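Local coordinates for protein putative ATP binding component of ABC-transporter (Escherichia coli, PDB 2R5O) that probably powers O-antigen polysaccharide export as the ATP-binding component of an ABC transporter, its C-terminal immunoglobulin-like domain, the part described here, binding the carbohydrate, at residues D28-R33 against I51-Q56; F74-V79 against R124-S129; D85-G90 against E114-S119; L140-I145 against R160-I165. All coordinates share one frame; numbering follows the deposited sequence.

In the fold
The four contacts map the immunoglobulin-fold sandwich of the Wzt C-terminal domain. Contacts 1 and 2 share one antiparallel sheet, in which strands 48-57 and 71-80 are neighbours, the contact centres about 10 Å apart; contacts 3 and 4 share the other, through strands 84-95 and 137-147, with contact centres about 19 Å apart. The sheets meet where Met76 of contact 2 packs on Phe143 of contact 4, SD to CD1 at 3.6 Å. Contact 1 reaches contact 4 through Tyr30 OH and Ser163 OG, 2.7 Å apart. Contacts 2 and 3, whose centres are about 12 Å apart, both touch the second subunit, whose strand extends the sheet of contact 2 in the domain-swapped dimer.

Contact 1: residues D28-R33 against I51-Q56; sequences DVYHTR and IDYHIQ
The N-terminal loop 28-33, with its short 3-10 turn, lies against strand 48-57 of the immunoglobulin-like domain at a classic beta bulge, where Ile51 and Asp52 both face Lys77. Arg33 grips the Asp52 carboxylate side-on, NE to OD1 at 2.8 Å and NH2 to OD2 at 2.8 Å. The first bond is straight and uses the syn lone pair of OD1; guanidinium and carboxylate planes lie 14° apart, so the pairing is nearly flat. OD1 takes a second donor, the backbone N of Tyr53, from above the carboxylate plane. Val29 CG2 packs on Asp52 CG at 3.5 Å, while Val29 N bonds to Ile51 O at 2.9 Å.

Deeper in, Tyr53 turns an edge to the face of Tyr30: Tyr53 CD2 stands 3.4 Å above the plane of the Tyr30 ring, over its centre, with ring planes at 59°. Tyr53 CG sits between its own N and carbonyl carbon (chi1 71°), which turns the ring toward the loop, with Arg33 CG over one face and Arg33 CB 3.5 Å from Tyr53 CZ. Tyr30 OH continues to Ser163, Tyr53 OH to Pro34 O, and Asp28 pairs with Arg42 and Arg160. Two guanidinium donors and a backbone N-H on one carboxylate would favour its charged form, and the near-coplanar grip restricts rotation of both groups.

Contact 2: residues F74-V79 against R124-S129; sequences FLMKVV and RVFKFS
Strands 71-80 and 123-131 pair antiparallel in one sheet of the immunoglobulin-like sandwich, their segment axes 4.7 Å apart at 159°. Three hydrogen-bonded pairs, Phe74 with Phe128, Met76 with Phe126 and Val78 with Arg124, supply six backbone bonds, the shortest from Phe74 N to Phe128 O at 2.8 Å. Between them, Leu75 with Lys127 and Lys77 with Val125 are non-hydrogen-bonded pairs, where CA-H groups approach carbonyls; Leu75 CA lies 3.2 Å from Phe126 O.

The face carrying Phe74, Met76, Val78, Phe126 and Phe128 is buried for most of its length, with Arg124, at its end, partly exposed and paired with Asp122. Met76 sends CG into the position between its N and carbonyl carbon (chi1 47°), bringing it 4.1 Å from Phe126 CB. Beyond this pair the chain bends at SD and meets Phe143 of the opposing sheet. Phe126 also packs on Ile145 there, and on Phe184 of the second subunit. That subunit carries the sheet across the interface by pairing a strand antiparallel with Lys127, Phe128 and Ser129, and its Phe184 makes an edge-to-face pair with Phe128.

The other face is the more open one: Leu75, Val125 and Lys127 are partly exposed, though Lys77 is buried. Leu75 and Lys127 lie side by side, with CG to CG at 3.9 Å. Lys77, opposite Val125, leads its chain away and gives NZ to Ser22 O and Glu25 O, while Met21 packs over Leu75 and Val125. On the buried face, Val78 CG2 lies at the edge of the Phe126 ring, in its plane, 3.9 Å from Phe126 CE2.

Contact 3: residues D85-G90 against E114-S119; sequences DCVVPG and ENISVS
Val87 and Ile116 join strand 84-95 to the short strand 116-118 in the second sheet of the immunoglobulin-like sandwich. The segment axes approach to 4.8 Å but open to 113°, so the strands cross rather than run alongside each other. Their firm direct bond runs from Val87 N to Ile116 O at 2.8 Å, with 165° at the hydrogen. Beside this bond a water links Val87 O and Ile116 N, donating to Val87 O at 2.7 Å and accepting from Ile116 N at 2.8 Å. It thus satisfies both backbone groups where the strands diverge.

The Ile116 side chain can be traced outward. CB meets Val87 CG2 at 3.7 Å. The CG2 branch touches the same methyl at 3.6 Å, the two side chains crossing at about a right angle. CG1, anti to the carbonyl carbon (chi1 -49°), carries the other branch past Val87 O at 4.1 Å. At its tip CD1 lies near Val87 O and ends 4.2 Å from Pro89 CD. Val87 CG1 meanwhile packs on Val118 CG2. Toward the exposed end, Asn115 ND2 gives a weak bond to Asp85 O.

Phe126 and Arg124 of strand 123-131 pack against Ile116, and Phe80 of strand 71-80 against Val87 and Val118. Ile145 of strand 137-147 lies on Val87 and Pro89, Ser106 of helix 106-109 touches Pro89, and Phe184 of the second subunit packs on Pro89 and Ile116.

Contact 4: residues L140-I145 against R160-I165; sequences LLSFGI and RYDSII
Leu141 O accepts two backbone donors, Ser163 N at 3.0 Å and Ile164 N at 3.1 Å. This doubled acceptance marks a classic beta bulge in the hairpin of strands 137-147 and 153-169, where the register shifts by two between Leu141 and Phe143. Beyond the bulge, Arg160 N bonds to Phe143 O at 2.8 Å.

Ser142 fills the corner at Asp162. Its OG, anti to the carbonyl carbon (chi1 -55°), receives Asp162 N at 2.8 Å in a nearly straight bond (174°). A water within bonding distance of Ser142 OG, Leu140 O and Asp162 OD1 adds a solvent link, though it has more acceptors in reach than protons to give. Leu140 CB lies against Asp162 OD1 at 3.6 Å.

On the inward face, Leu141 and Ile164 run side by side, pointing the same way. Ile164 CD1 meets Phe143 CE2 at 3.5 Å. Arg160 leads away to Glu40 and Asp28.

Strand 84-95 flanks strand 137-147 through backbone bonds at Leu140, Ser142 and Gly144, while Tyr53 of strand 48-57 and Phe74 and Met76 of strand 71-80 pack on Phe143 from the opposing sheet.

Contact 1: residues D28-R33 against I51-Q56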
# COMPACT_ATOMS: atom_id res chain seq x y z
N ASP A 28 -0.84 -33.11 -7.07
CA ASP A 28 -1.22 -31.92 -6.30
C ASP A 28 -0.38 -31.90 -5.02
O ASP A 28 -0.75 -32.52 -4.01
CB ASP A 28 -2.74 -31.95 -6.05
CG ASP A 28 -3.26 -30.69 -5.41
OD1 ASP A 28 -2.46 -29.87 -4.91
OD2 ASP A 28 -4.49 -30.51 -5.41
N VAL A 29 0.77 -31.23 -5.09
CA VAL A 29 1.71 -31.14 -3.98
C VAL A 29 1.69 -29.78 -3.26
O VAL A 29 2.51 -29.50 -2.40
CB VAL A 29 3.15 -31.48 -4.45
CG1 VAL A 29 3.20 -32.89 -5.02
CG2 VAL A 29 3.66 -30.49 -5.45
N TYR A 30 0.72 -28.95 -3.62
CA TYR A 30 0.56 -27.61 -3.05
C TYR A 30 0.63 -27.62 -1.53
O TYR A 30 1.30 -26.79 -0.91
CB TYR A 30 -0.78 -27.08 -3.55
CG TYR A 30 -1.11 -25.62 -3.40
CD1 TYR A 30 -1.12 -24.76 -4.51
CD2 TYR A 30 -1.51 -25.10 -2.17
CE1 TYR A 30 -1.51 -23.46 -4.40
CE2 TYR A 30 -1.90 -23.77 -2.06
CZ TYR A 30 -1.91 -22.95 -3.19
OH TYR A 30 -2.34 -21.65 -3.10
N HIS A 31 -0.06 -28.59 -0.93
CA HIS A 31 -0.20 -28.68 0.51
C HIS A 31 1.13 -29.01 1.21
O HIS A 31 1.21 -28.88 2.44
CB HIS A 31 -1.25 -29.73 0.88
CG HIS A 31 -0.81 -31.14 0.65
ND1 HIS A 31 -0.92 -31.80 -0.55
CD2 HIS A 31 -0.21 -32.00 1.50
CE1 HIS A 31 -0.42 -33.02 -0.42
NE2 HIS A 31 0.01 -33.16 0.81
N THR A 32 2.16 -29.40 0.46
CA THR A 32 3.45 -29.76 1.06
C THR A 32 4.43 -28.60 1.18
O THR A 32 5.52 -28.80 1.72
CB THR A 32 4.18 -30.86 0.25
OG1 THR A 32 4.67 -30.32 -0.99
CG2 THR A 32 3.26 -32.07 -0.02
N ARG A 33 4.09 -27.44 0.65
CA ARG A 33 5.06 -26.35 0.51
C ARG A 33 5.13 -25.44 1.74
O ARG A 33 4.18 -25.36 2.52
CB ARG A 33 4.74 -25.49 -0.72
CG ARG A 33 4.77 -26.25 -2.03
CD ARG A 33 6.09 -27.01 -2.22
NE ARG A 33 6.13 -27.61 -3.53
CZ ARG A 33 7.06 -28.47 -3.93
NH1 ARG A 33 8.02 -28.85 -3.10
NH2 ARG A 33 7.02 -28.96 -5.15
N ILE A 51 -1.86 -27.10 -8.71
CA ILE A 51 -1.22 -28.27 -8.10
C ILE A 51 0.09 -27.96 -7.36
O ILE A 51 0.61 -28.82 -6.67
CB ILE A 51 -0.99 -29.38 -9.16
CG1 ILE A 51 -0.31 -28.84 -10.42
CG2 ILE A 51 -2.33 -30.03 -9.50
CD1 ILE A 51 0.17 -29.96 -11.34
N ASP A 52 0.61 -26.75 -7.51
CA ASP A 52 1.84 -26.39 -6.81
C ASP A 52 1.98 -24.88 -6.81
O ASP A 52 1.30 -24.18 -7.58
CB ASP A 52 3.07 -27.05 -7.48
CG ASP A 52 4.25 -27.25 -6.54
OD1 ASP A 52 4.18 -26.89 -5.36
OD2 ASP A 52 5.25 -27.82 -7.02
N TYR A 53 2.83 -24.37 -5.93
CA TYR A 53 3.23 -22.96 -5.96
C TYR A 53 4.67 -22.83 -5.54
O TYR A 53 5.27 -23.76 -4.97
CB TYR A 53 2.33 -22.11 -5.06
CG TYR A 53 2.48 -22.31 -3.56
CD1 TYR A 53 3.32 -21.50 -2.79
CD2 TYR A 53 1.77 -23.29 -2.91
CE1 TYR A 53 3.44 -21.68 -1.43
CE2 TYR A 53 1.87 -23.46 -1.53
CZ TYR A 53 2.70 -22.65 -0.81
OH TYR A 53 2.79 -22.86 0.56
N HIS A 54 5.21 -21.65 -5.81
CA HIS A 54 6.56 -21.32 -5.41
C HIS A 54 6.62 -19.84 -5.08
O HIS A 54 5.96 -19.04 -5.73
CB HIS A 54 7.55 -21.63 -6.55
CG HIS A 54 8.98 -21.66 -6.11
ND1 HIS A 54 9.54 -22.77 -5.52
CD2 HIS A 54 9.95 -20.72 -6.19
CE1 HIS A 54 10.82 -22.50 -5.25
NE2 HIS A 54 11.08 -21.26 -5.62
N ILE A 55 7.38 -19.47 -4.06
CA ILE A 55 7.62 -18.09 -3.71
C ILE A 55 9.11 -17.87 -3.64
O ILE A 55 9.84 -18.70 -3.10
CB ILE A 55 6.93 -17.72 -2.38
CG1 ILE A 55 5.40 -17.92 -2.55
CG2 ILE A 55 7.24 -16.27 -1.97
CD1 ILE A 55 4.55 -17.72 -1.29
N GLN A 56 9.57 -16.78 -4.22
CA GLN A 56 11.00 -16.46 -4.23
C GLN A 56 11.18 -14.97 -4.13
O GLN A 56 10.39 -14.22 -4.70
CB GLN A 56 11.68 -17.05 -5.46
CG GLN A 56 11.10 -16.56 -6.72
CD GLN A 56 11.52 -17.37 -7.93
OE1 GLN A 56 11.92 -18.54 -7.81
NE2 GLN A 56 11.39 -16.78 -9.12

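Contact 2: residues F74-V79 against R124-S129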
# COMPACT_ATOMS: atom_id res chain seq x y z
N PHE A 74 5.54 -14.68 -6.98
CA PHE A 74 4.52 -15.60 -6.53
C PHE A 74 4.10 -16.42 -7.74
O PHE A 74 3.47 -15.88 -8.67
CB PHE A 74 3.32 -14.82 -5.99
CG PHE A 74 3.64 -13.97 -4.79
CD1 PHE A 74 3.64 -14.51 -3.52
CD2 PHE A 74 3.95 -12.61 -4.91
CE1 PHE A 74 3.91 -13.72 -2.42
CE2 PHE A 74 4.22 -11.87 -3.82
CZ PHE A 74 4.19 -12.42 -2.56
N LEU A 75 4.49 -17.69 -7.77
CA LEU A 75 4.27 -18.58 -8.91
C LEU A 75 3.27 -19.66 -8.57
O LEU A 75 3.30 -20.21 -7.46
CB LEU A 75 5.57 -19.25 -9.37
CG LEU A 75 6.67 -18.28 -9.82
CD1 LEU A 75 7.61 -17.91 -8.69
CD2 LEU A 75 7.41 -18.82 -11.02
N MET A 76 2.39 -19.97 -9.51
CA MET A 76 1.43 -21.05 -9.36
C MET A 76 1.48 -21.96 -10.58
O MET A 76 1.60 -21.48 -11.70
CB MET A 76 0.01 -20.50 -9.13
CG MET A 76 -0.41 -19.37 -10.10
SD MET A 76 -2.09 -18.74 -9.94
CE MET A 76 -2.89 -20.07 -10.73
N LYS A 77 1.38 -23.27 -10.35
CA LYS A 77 1.38 -24.26 -11.42
C LYS A 77 -0.00 -24.88 -11.52
O LYS A 77 -0.58 -25.29 -10.51
CB LYS A 77 2.40 -25.35 -11.13
CG LYS A 77 2.50 -26.38 -12.25
CD LYS A 77 3.70 -27.32 -12.13
CE LYS A 77 3.47 -28.36 -11.07
NZ LYS A 77 4.44 -29.52 -11.18
N VAL A 78 -0.52 -24.96 -12.74
CA VAL A 78 -1.88 -25.42 -13.00
C VAL A 78 -1.87 -26.52 -14.06
O VAL A 78 -1.17 -26.38 -15.08
CB VAL A 78 -2.77 -24.29 -13.52
CG1 VAL A 78 -4.22 -24.76 -13.70
CG2 VAL A 78 -2.70 -23.09 -12.59
N VAL A 79 -2.66 -27.57 -13.84
CA VAL A 79 -2.95 -28.56 -14.88
C VAL A 79 -4.39 -28.37 -15.35
O VAL A 79 -5.30 -28.24 -14.54
CB VAL A 79 -2.67 -30.01 -14.40
CG1 VAL A 79 -3.49 -30.44 -13.17
CG2 VAL A 79 -2.92 -31.01 -15.54
N ARG A 124 0.86 -25.42 -16.90
CA ARG A 124 1.39 -24.06 -17.08
C ARG A 124 1.77 -23.48 -15.74
O ARG A 124 1.14 -23.76 -14.73
CB ARG A 124 0.34 -23.15 -17.71
CG ARG A 124 -0.22 -23.60 -19.03
CD ARG A 124 0.76 -23.44 -20.16
NE ARG A 124 0.16 -23.90 -21.42
CZ ARG A 124 -0.52 -23.14 -22.28
NH1 ARG A 124 -0.72 -21.84 -22.05
NH2 ARG A 124 -1.01 -23.70 -23.37
N VAL A 125 2.76 -22.60 -15.76
CA VAL A 125 3.14 -21.83 -14.60
C VAL A 125 2.86 -20.37 -14.89
O VAL A 125 3.13 -19.85 -15.98
CB VAL A 125 4.63 -22.06 -14.27
CG1 VAL A 125 5.07 -21.14 -13.13
CG2 VAL A 125 4.87 -23.52 -13.91
N PHE A 126 2.32 -19.69 -13.89
CA PHE A 126 2.01 -18.27 -13.95
C PHE A 126 2.69 -17.55 -12.81
O PHE A 126 2.71 -18.06 -11.69
CB PHE A 126 0.50 -18.08 -13.85
CG PHE A 126 -0.27 -18.87 -14.89
CD1 PHE A 126 -0.13 -18.60 -16.25
CD2 PHE A 126 -1.06 -19.93 -14.51
CE1 PHE A 126 -0.84 -19.34 -17.19
CE2 PHE A 126 -1.79 -20.66 -15.44
CZ PHE A 126 -1.68 -20.37 -16.77
N LYS A 127 3.23 -16.36 -13.09
CA LYS A 127 4.01 -15.63 -12.11
C LYS A 127 3.48 -14.23 -11.92
O LYS A 127 3.37 -13.47 -12.89
CB LYS A 127 5.48 -15.59 -12.56
CG LYS A 127 6.37 -14.78 -11.62
CD LYS A 127 7.83 -14.89 -11.95
CE LYS A 127 8.25 -14.05 -13.10
NZ LYS A 127 9.77 -14.02 -13.12
N PHE A 128 3.21 -13.86 -10.67
CA PHE A 128 2.89 -12.47 -10.29
C PHE A 128 4.09 -11.96 -9.50
O PHE A 128 4.48 -12.58 -8.51
CB PHE A 128 1.64 -12.43 -9.40
CG PHE A 128 0.38 -12.79 -10.13
CD1 PHE A 128 -0.39 -11.80 -10.69
CD2 PHE A 128 -0.03 -14.10 -10.23
CE1 PHE A 128 -1.54 -12.11 -11.38
CE2 PHE A 128 -1.19 -14.42 -10.91
CZ PHE A 128 -1.93 -13.43 -11.47
N SER A 129 4.67 -10.85 -9.92
CA SER A 129 5.83 -10.29 -9.24
C SER A 129 5.45 -8.90 -8.74
O SER A 129 5.01 -8.07 -9.52
CB SER A 129 7.03 -10.19 -10.18
OG SER A 129 7.41 -11.46 -10.67

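Contact 3: residues D85-G90 against E114-S119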
# COMPACT_ATOMS: atom_id res chain seq x y z
N ASP A 85 -10.19 -21.21 -24.05
CA ASP A 85 -9.71 -20.09 -24.88
C ASP A 85 -9.04 -18.95 -24.09
O ASP A 85 -8.18 -18.25 -24.62
CB ASP A 85 -10.86 -19.50 -25.71
CG ASP A 85 -11.42 -20.49 -26.72
OD1 ASP A 85 -10.67 -21.36 -27.21
OD2 ASP A 85 -12.63 -20.37 -27.03
N CYS A 86 -9.45 -18.75 -22.83
CA CYS A 86 -9.00 -17.61 -22.05
C CYS A 86 -8.95 -17.93 -20.56
O CYS A 86 -9.97 -17.87 -19.86
CB CYS A 86 -9.90 -16.40 -22.30
SG CYS A 86 -9.41 -14.87 -21.44
N VAL A 87 -7.78 -18.31 -20.07
CA VAL A 87 -7.63 -18.67 -18.66
C VAL A 87 -7.02 -17.47 -17.94
O VAL A 87 -6.18 -16.75 -18.50
CB VAL A 87 -6.83 -19.96 -18.43
CG1 VAL A 87 -7.47 -21.11 -19.21
CG2 VAL A 87 -5.35 -19.83 -18.86
N VAL A 88 -7.43 -17.28 -16.69
CA VAL A 88 -7.15 -16.08 -15.96
C VAL A 88 -6.74 -16.46 -14.54
O VAL A 88 -7.58 -16.70 -13.67
CB VAL A 88 -8.39 -15.18 -15.92
CG1 VAL A 88 -8.13 -13.92 -15.12
CG2 VAL A 88 -8.82 -14.81 -17.35
N PRO A 89 -5.43 -16.57 -14.30
CA PRO A 89 -4.93 -16.76 -12.94
C PRO A 89 -5.06 -15.48 -12.14
O PRO A 89 -5.01 -14.39 -12.71
CB PRO A 89 -3.47 -17.12 -13.14
CG PRO A 89 -3.13 -16.53 -14.45
CD PRO A 89 -4.36 -16.58 -15.30
N GLY A 90 -5.14 -15.59 -10.83
CA GLY A 90 -5.23 -14.43 -9.98
C GLY A 90 -4.69 -14.66 -8.60
O GLY A 90 -4.51 -15.80 -8.16
N GLU A 114 -2.44 -9.63 -21.69
CA GLU A 114 -2.39 -11.09 -21.67
C GLU A 114 -3.70 -11.73 -22.04
O GLU A 114 -4.74 -11.39 -21.46
CB GLU A 114 -2.04 -11.56 -20.24
CG GLU A 114 -0.63 -11.19 -19.82
CD GLU A 114 0.45 -12.13 -20.31
OE1 GLU A 114 0.14 -13.28 -20.69
OE2 GLU A 114 1.62 -11.72 -20.28
N ASN A 115 -3.63 -12.66 -22.99
CA ASN A 115 -4.71 -13.61 -23.25
C ASN A 115 -4.09 -14.98 -23.40
O ASN A 115 -3.29 -15.20 -24.30
CB ASN A 115 -5.53 -13.28 -24.50
CG ASN A 115 -6.76 -14.16 -24.63
OD1 ASN A 115 -7.82 -13.84 -24.10
ND2 ASN A 115 -6.61 -15.32 -25.29
N ILE A 116 -4.50 -15.90 -22.54
CA ILE A 116 -3.87 -17.20 -22.39
C ILE A 116 -4.84 -18.32 -22.76
O ILE A 116 -5.86 -18.50 -22.11
CB ILE A 116 -3.39 -17.40 -20.93
CG1 ILE A 116 -2.58 -16.17 -20.45
CG2 ILE A 116 -2.55 -18.66 -20.84
CD1 ILE A 116 -2.45 -16.07 -18.95
N SER A 117 -4.51 -19.07 -23.80
CA SER A 117 -5.28 -20.25 -24.19
C SER A 117 -4.49 -21.50 -23.84
O SER A 117 -3.27 -21.50 -23.86
CB SER A 117 -5.62 -20.22 -25.67
OG SER A 117 -4.43 -20.17 -26.42
N VAL A 118 -5.22 -22.56 -23.51
CA VAL A 118 -4.62 -23.83 -23.13
C VAL A 118 -5.37 -24.98 -23.79
O VAL A 118 -6.52 -24.83 -24.20
CB VAL A 118 -4.64 -24.06 -21.60
CG1 VAL A 118 -3.91 -22.91 -20.90
CG2 VAL A 118 -6.06 -24.22 -21.10
N SER A 119 -4.68 -26.11 -23.91
CA SER A 119 -5.28 -27.35 -24.37
C SER A 119 -5.39 -28.34 -23.22
O SER A 119 -4.63 -28.30 -22.26
CB SER A 119 -4.42 -27.99 -25.46
OG SER A 119 -4.22 -27.11 -26.55
O HOH W 1 -6.30 -15.02 -20.53

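Contact 4: residues L140-I145 against R160-I165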
# COMPACT_ATOMS: atom_id res chain seq x y z
N LEU A 140 -2.43 -13.22 4.43
CA LEU A 140 -3.01 -14.39 3.81
C LEU A 140 -3.05 -14.23 2.31
O LEU A 140 -3.60 -13.24 1.79
CB LEU A 140 -4.42 -14.63 4.31
CG LEU A 140 -4.60 -14.77 5.82
CD1 LEU A 140 -6.04 -14.89 6.22
CD2 LEU A 140 -3.79 -15.95 6.35
N LEU A 141 -2.46 -15.20 1.61
CA LEU A 141 -2.40 -15.21 0.15
C LEU A 141 -3.33 -16.27 -0.40
O LEU A 141 -3.42 -17.38 0.13
CB LEU A 141 -0.96 -15.51 -0.29
CG LEU A 141 -0.68 -15.71 -1.79
CD1 LEU A 141 -0.93 -14.45 -2.58
CD2 LEU A 141 0.75 -16.21 -1.97
N SER A 142 -4.00 -15.92 -1.49
CA SER A 142 -4.81 -16.83 -2.31
C SER A 142 -4.28 -16.89 -3.74
O SER A 142 -3.89 -15.87 -4.28
CB SER A 142 -6.25 -16.29 -2.41
OG SER A 142 -6.83 -16.07 -1.14
N PHE A 143 -4.31 -18.09 -4.33
CA PHE A 143 -4.07 -18.27 -5.75
C PHE A 143 -5.35 -18.85 -6.35
O PHE A 143 -5.94 -19.77 -5.75
CB PHE A 143 -2.96 -19.26 -6.03
CG PHE A 143 -1.55 -18.75 -5.86
CD1 PHE A 143 -1.05 -17.78 -6.67
CD2 PHE A 143 -0.70 -19.33 -4.93
CE1 PHE A 143 0.26 -17.42 -6.61
CE2 PHE A 143 0.62 -18.94 -4.82
CZ PHE A 143 1.10 -17.97 -5.67
N GLY A 144 -5.77 -18.37 -7.51
CA GLY A 144 -6.94 -18.88 -8.19
C GLY A 144 -6.72 -19.00 -9.68
O GLY A 144 -5.88 -18.30 -10.25
N ILE A 145 -7.49 -19.89 -10.32
CA ILE A 145 -7.53 -20.01 -11.79
C ILE A 145 -9.00 -20.05 -12.22
O ILE A 145 -9.80 -20.81 -11.66
CB ILE A 145 -6.69 -21.24 -12.31
CG1 ILE A 145 -6.63 -21.29 -13.83
CG2 ILE A 145 -7.17 -22.52 -11.75
CD1 ILE A 145 -5.74 -20.23 -14.45
N ARG A 160 -7.88 -21.31 -4.42
CA ARG A 160 -7.23 -21.76 -3.18
C ARG A 160 -7.14 -20.58 -2.23
O ARG A 160 -6.11 -19.90 -2.11
CB ARG A 160 -5.92 -22.45 -3.51
CG ARG A 160 -6.19 -23.61 -4.46
CD ARG A 160 -5.13 -24.69 -4.56
NE ARG A 160 -5.05 -25.46 -3.32
CZ ARG A 160 -4.48 -26.65 -3.24
NH1 ARG A 160 -3.95 -27.21 -4.30
NH2 ARG A 160 -4.42 -27.27 -2.07
N TYR A 161 -8.29 -20.29 -1.61
CA TYR A 161 -8.50 -19.04 -0.91
C TYR A 161 -7.87 -19.13 0.49
O TYR A 161 -8.02 -20.12 1.22
CB TYR A 161 -10.00 -18.80 -0.82
CG TYR A 161 -10.43 -17.60 -0.04
CD1 TYR A 161 -10.22 -16.31 -0.50
CD2 TYR A 161 -11.14 -17.76 1.15
CE1 TYR A 161 -10.69 -15.21 0.26
CE2 TYR A 161 -11.58 -16.70 1.87
CZ TYR A 161 -11.35 -15.44 1.44
OH TYR A 161 -11.84 -14.40 2.20
N ASP A 162 -7.13 -18.08 0.85
CA ASP A 162 -6.44 -17.95 2.13
C ASP A 162 -5.63 -19.20 2.42
O ASP A 162 -5.66 -19.77 3.51
CB ASP A 162 -7.41 -17.67 3.28
CG ASP A 162 -7.99 -16.25 3.27
OD1 ASP A 162 -7.48 -15.38 2.59
OD2 ASP A 162 -8.98 -16.06 4.03
N SER A 163 -4.88 -19.63 1.40
CA SER A 163 -4.19 -20.91 1.45
C SER A 163 -2.72 -20.85 1.82
O SER A 163 -2.14 -21.92 2.04
CB SER A 163 -4.36 -21.62 0.12
OG SER A 163 -3.82 -20.83 -0.96
N ILE A 164 -2.15 -19.66 1.89
CA ILE A 164 -0.73 -19.51 2.20
C ILE A 164 -0.57 -18.36 3.20
O ILE A 164 -1.22 -17.31 3.04
CB ILE A 164 0.09 -19.24 0.91
CG1 ILE A 164 -0.01 -20.42 -0.08
CG2 ILE A 164 1.55 -18.91 1.24
CD1 ILE A 164 0.32 -20.05 -1.52
N ILE A 165 0.24 -18.57 4.23
CA ILE A 165 0.57 -17.49 5.17
C ILE A 165 1.89 -16.87 4.74
O ILE A 165 2.87 -17.57 4.42
CB ILE A 165 0.55 -17.94 6.66
CG1 ILE A 165 0.77 -16.73 7.57
CG2 ILE A 165 1.53 -19.06 6.93
CD1 ILE A 165 0.32 -16.96 9.00
O HOH W 2 -6.12 -14.04 0.53